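PDB 5H4R: beta-1,3-1,4-glucanase from Caldicellulosiruptor sp. F32, which hydrolyses mixed-linkage beta-1,3-1,4-glucans such as lichenan, as a family 5 glycoside hydrolase built on a TIM barrel. Local coordinates for residues H142-G147 with E184-P189. The protein carries 1 engineered substitution. Residues are numbered along the deposited sequence; the frame is centred on the assembly and turned at random.
Sequences HDIMPG and EAVNQP. Engineered in segment 184-189: Gln188 (natural residue Glu). With BGC (beta-D-glucopyranose), chain B; BGC (beta-D-glucopyranose), chain C; BGC (beta-D-glucopyranose), chain D.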
loop_
_atom_site.group_PDB
_atom_site.type_symbol
_atom_site.label_atom_id
_atom_site.label_comp_id
_atom_site.label_asym_id
_atom_site.label_seq_id
_atom_site.Cartn_x
_atom_site.Cartn_y
_atom_site.Cartn_z
ATOM N N HIS A 142 -2.620 8.144 6.810
ATOM C CA HIS A 142 -2.772 8.236 8.274
ATOM C C HIS A 142 -3.807 9.290 8.656
ATOM O O HIS A 142 -3.523 10.245 9.381
ATOM C CB HIS A 142 -1.465 8.568 8.987
ATOM C CG HIS A 142 -0.394 7.535 8.888
ATOM N ND1 HIS A 142 -0.593 6.198 9.172
ATOM C CD2 HIS A 142 0.924 7.662 8.587
ATOM C CE1 HIS A 142 0.548 5.544 9.015
ATOM N NE2 HIS A 142 1.485 6.413 8.674
ATOM N N ASP A 143 -5.035 9.068 8.183
ATOM C CA ASP A 143 -6.185 9.915 8.458
ATOM C C ASP A 143 -7.269 9.158 9.222
ATOM O O ASP A 143 -8.444 9.516 9.161
ATOM C CB ASP A 143 -6.772 10.471 7.161
ATOM C CG ASP A 143 -5.832 11.421 6.433
ATOM O OD1 ASP A 143 -4.924 11.975 7.068
ATOM O OD2 ASP A 143 -6.055 11.661 5.225
ATOM N N ILE A 144 -6.897 8.121 9.971
ATOM C CA ILE A 144 -7.879 7.240 10.599
ATOM C C ILE A 144 -8.107 7.774 12.013
ATOM O O ILE A 144 -7.437 7.392 12.975
ATOM C CB ILE A 144 -7.431 5.781 10.577
ATOM C CG1 ILE A 144 -6.960 5.382 9.168
ATOM C CG2 ILE A 144 -8.562 4.872 11.079
ATOM C CD1 ILE A 144 -8.011 5.522 8.058
ATOM N N MET A 145 -9.078 8.672 12.137
ATOM C CA MET A 145 -9.392 9.297 13.413
ATOM C C MET A 145 -10.800 9.866 13.337
ATOM O O MET A 145 -11.249 10.270 12.258
ATOM C CB MET A 145 -8.368 10.392 13.747
ATOM C CG MET A 145 -7.919 11.205 12.568
ATOM S SD MET A 145 -6.309 12.034 12.798
ATOM C CE MET A 145 -6.811 13.135 14.094
ATOM N N PRO A 146 -11.512 9.919 14.454
ATOM C CA PRO A 146 -12.835 10.539 14.445
ATOM C C PRO A 146 -12.756 11.969 13.920
ATOM O O PRO A 146 -11.852 12.726 14.258
ATOM C CB PRO A 146 -13.257 10.484 15.919
ATOM C CG PRO A 146 -12.477 9.323 16.479
ATOM C CD PRO A 146 -11.152 9.400 15.788
ATOM N N GLY A 147 -13.697 12.323 13.059
ATOM C CA GLY A 147 -13.673 13.612 12.417
ATOM C C GLY A 147 -13.061 13.597 11.038
ATOM O O GLY A 147 -13.302 14.529 10.262
ATOM N N GLU A 184 -6.301 4.468 -4.520
ATOM C CA GLU A 184 -6.509 3.513 -3.430
ATOM C C GLU A 184 -7.331 4.190 -2.340
ATOM O O GLU A 184 -6.877 5.179 -1.763
ATOM C CB GLU A 184 -5.148 3.048 -2.877
ATOM C CG GLU A 184 -5.232 2.166 -1.634
ATOM C CD GLU A 184 -3.873 1.967 -0.977
ATOM O OE1 GLU A 184 -2.944 1.507 -1.675
ATOM O OE2 GLU A 184 -3.708 2.330 0.225
ATOM N N ALA A 185 -8.510 3.633 -2.031
ATOM C CA ALA A 185 -9.519 4.338 -1.245
ATOM C C ALA A 185 -8.951 4.902 0.042
ATOM O O ALA A 185 -9.195 6.060 0.409
ATOM C CB ALA A 185 -10.659 3.379 -0.926
ATOM N N VAL A 186 -8.249 4.047 0.778
ATOM C CA VAL A 186 -7.782 4.347 2.121
ATOM C C VAL A 186 -6.777 3.250 2.421
ATOM O O VAL A 186 -6.830 2.171 1.814
ATOM C CB VAL A 186 -8.965 4.358 3.128
ATOM C CG1 VAL A 186 -9.678 3.033 3.187
ATOM C CG2 VAL A 186 -8.497 4.778 4.515
ATOM N N ASN A 187 -5.869 3.523 3.350
ATOM C CA ASN A 187 -4.743 2.644 3.635
ATOM C C ASN A 187 -5.133 1.460 4.514
ATOM O O ASN A 187 -5.288 0.340 4.016
ATOM C CB ASN A 187 -3.634 3.496 4.268
ATOM C CG ASN A 187 -2.452 2.710 4.667
ATOM O OD1 ASN A 187 -1.924 1.935 3.877
ATOM N ND2 ASN A 187 -1.985 2.913 5.901
ATOM N N GLN A 188 -5.329 1.690 5.808
ATOM C CA GLN A 188 -5.582 0.608 6.770
ATOM C C GLN A 188 -6.762 1.012 7.649
ATOM O O GLN A 188 -6.617 1.325 8.837
ATOM C CB GLN A 188 -4.336 0.282 7.593
ATOM C CG GLN A 188 -3.277 -0.309 6.729
ATOM C CD GLN A 188 -2.030 -0.757 7.435
ATOM O OE1 GLN A 188 -1.365 -1.669 6.950
ATOM N NE2 GLN A 188 -1.664 -0.091 8.526
ATOM N N PRO A 189 -7.963 1.006 7.088
ATOM C CA PRO A 189 -9.133 1.478 7.842
ATOM C C PRO A 189 -9.424 0.543 9.003
ATOM O O PRO A 189 -9.495 -0.674 8.830
ATOM C CB PRO A 189 -10.260 1.464 6.802
ATOM C CG PRO A 189 -9.859 0.432 5.834
ATOM C CD PRO A 189 -8.329 0.473 5.768
HETATM C C2 BGC B . 1.428 1.440 7.385
HETATM C C3 BGC B . 2.720 2.209 7.173
HETATM C C4 BGC B . 3.708 1.719 8.216
HETATM C C5 BGC B . 4.097 0.314 7.764
HETATM C C6 BGC B . 5.098 -0.345 8.721
HETATM C C1 BGC B . 1.637 -0.015 7.842
HETATM O O2 BGC B . 0.615 1.517 6.195
HETATM O O3 BGC B . 2.422 3.591 7.342
HETATM O O4 BGC B . 4.848 2.572 8.185
HETATM O O5 BGC B . 2.952 -0.529 7.628
HETATM O O6 BGC B . 4.682 -0.305 10.090
HETATM C C2 BGC C . 1.791 -2.043 12.329
HETATM C C3 BGC C . 1.597 -0.822 11.432
HETATM C C4 BGC C . 1.647 -1.228 9.957
HETATM C C5 BGC C . 0.624 -2.343 9.707
HETATM C C6 BGC C . 0.781 -3.107 8.386
HETATM C C1 BGC C . 0.723 -3.091 12.005
HETATM O O1 BGC C . 0.908 -4.314 12.743
HETATM O O2 BGC C . 1.717 -1.603 13.691
HETATM O O3 BGC C . 2.629 0.130 11.693
HETATM O O4 BGC C . 1.344 -0.010 9.245
HETATM O O5 BGC C . 0.861 -3.391 10.630
HETATM O O6 BGC C . -0.071 -4.286 8.363
HETATM C C2 BGC D . 6.731 3.480 9.309
HETATM C C3 BGC D . 7.211 4.009 10.653
HETATM C C4 BGC D . 6.266 5.112 11.126
HETATM C C5 BGC D . 4.821 4.605 11.126
HETATM C C6 BGC D . 3.822 5.698 11.471
HETATM C C1 BGC D . 5.294 3.008 9.452
HETATM O O2 BGC D . 7.580 2.399 8.904
HETATM O O3 BGC D . 8.539 4.517 10.455
HETATM O O4 BGC D . 6.611 5.402 12.491
HETATM O O5 BGC D . 4.488 4.119 9.850
HETATM O O6 BGC D . 2.525 5.100 11.698
#
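The His142 imidazole, the Asn187 amide and the Gln188 amide converge on the bound sugars from the two loops, each touching the glycan and not each other. The imidazole stands obliquely to two sugars, with CE1 3.2 Å from O3 of glucose B and 3.4 Å from O6 of glucose D. Asn187 extends its amide with CG anti to the backbone N (chi1 177°), and ND2 donates to O2 of glucose B at 3.0 Å and 161°, while OD1 is held by Arg98. The engineered Gln188, glutamate in the natural enzyme, donates from NE2 to O4 of glucose C at 3.1 Å, and its OE1 is bonded to His272. Behind this polar front the two loops, which follow barrel strands 135-139 and 181-184, meet through Ile144: its CD1 lies 3.7 Å from Val186 CG2, the side chains crossing at about a right angle. An alanine in place of His142 would probably leave O3 of glucose B and O6 of glucose D without their imidazole neighbour and open a gap beside the glycan. The direct contact is thus apolar, while Gln188 NE2 reaches the O4 linking glucoses B and C; following Asn187 after the fourth barrel strand, the natural glutamate is consistent with the family 5 acid/base.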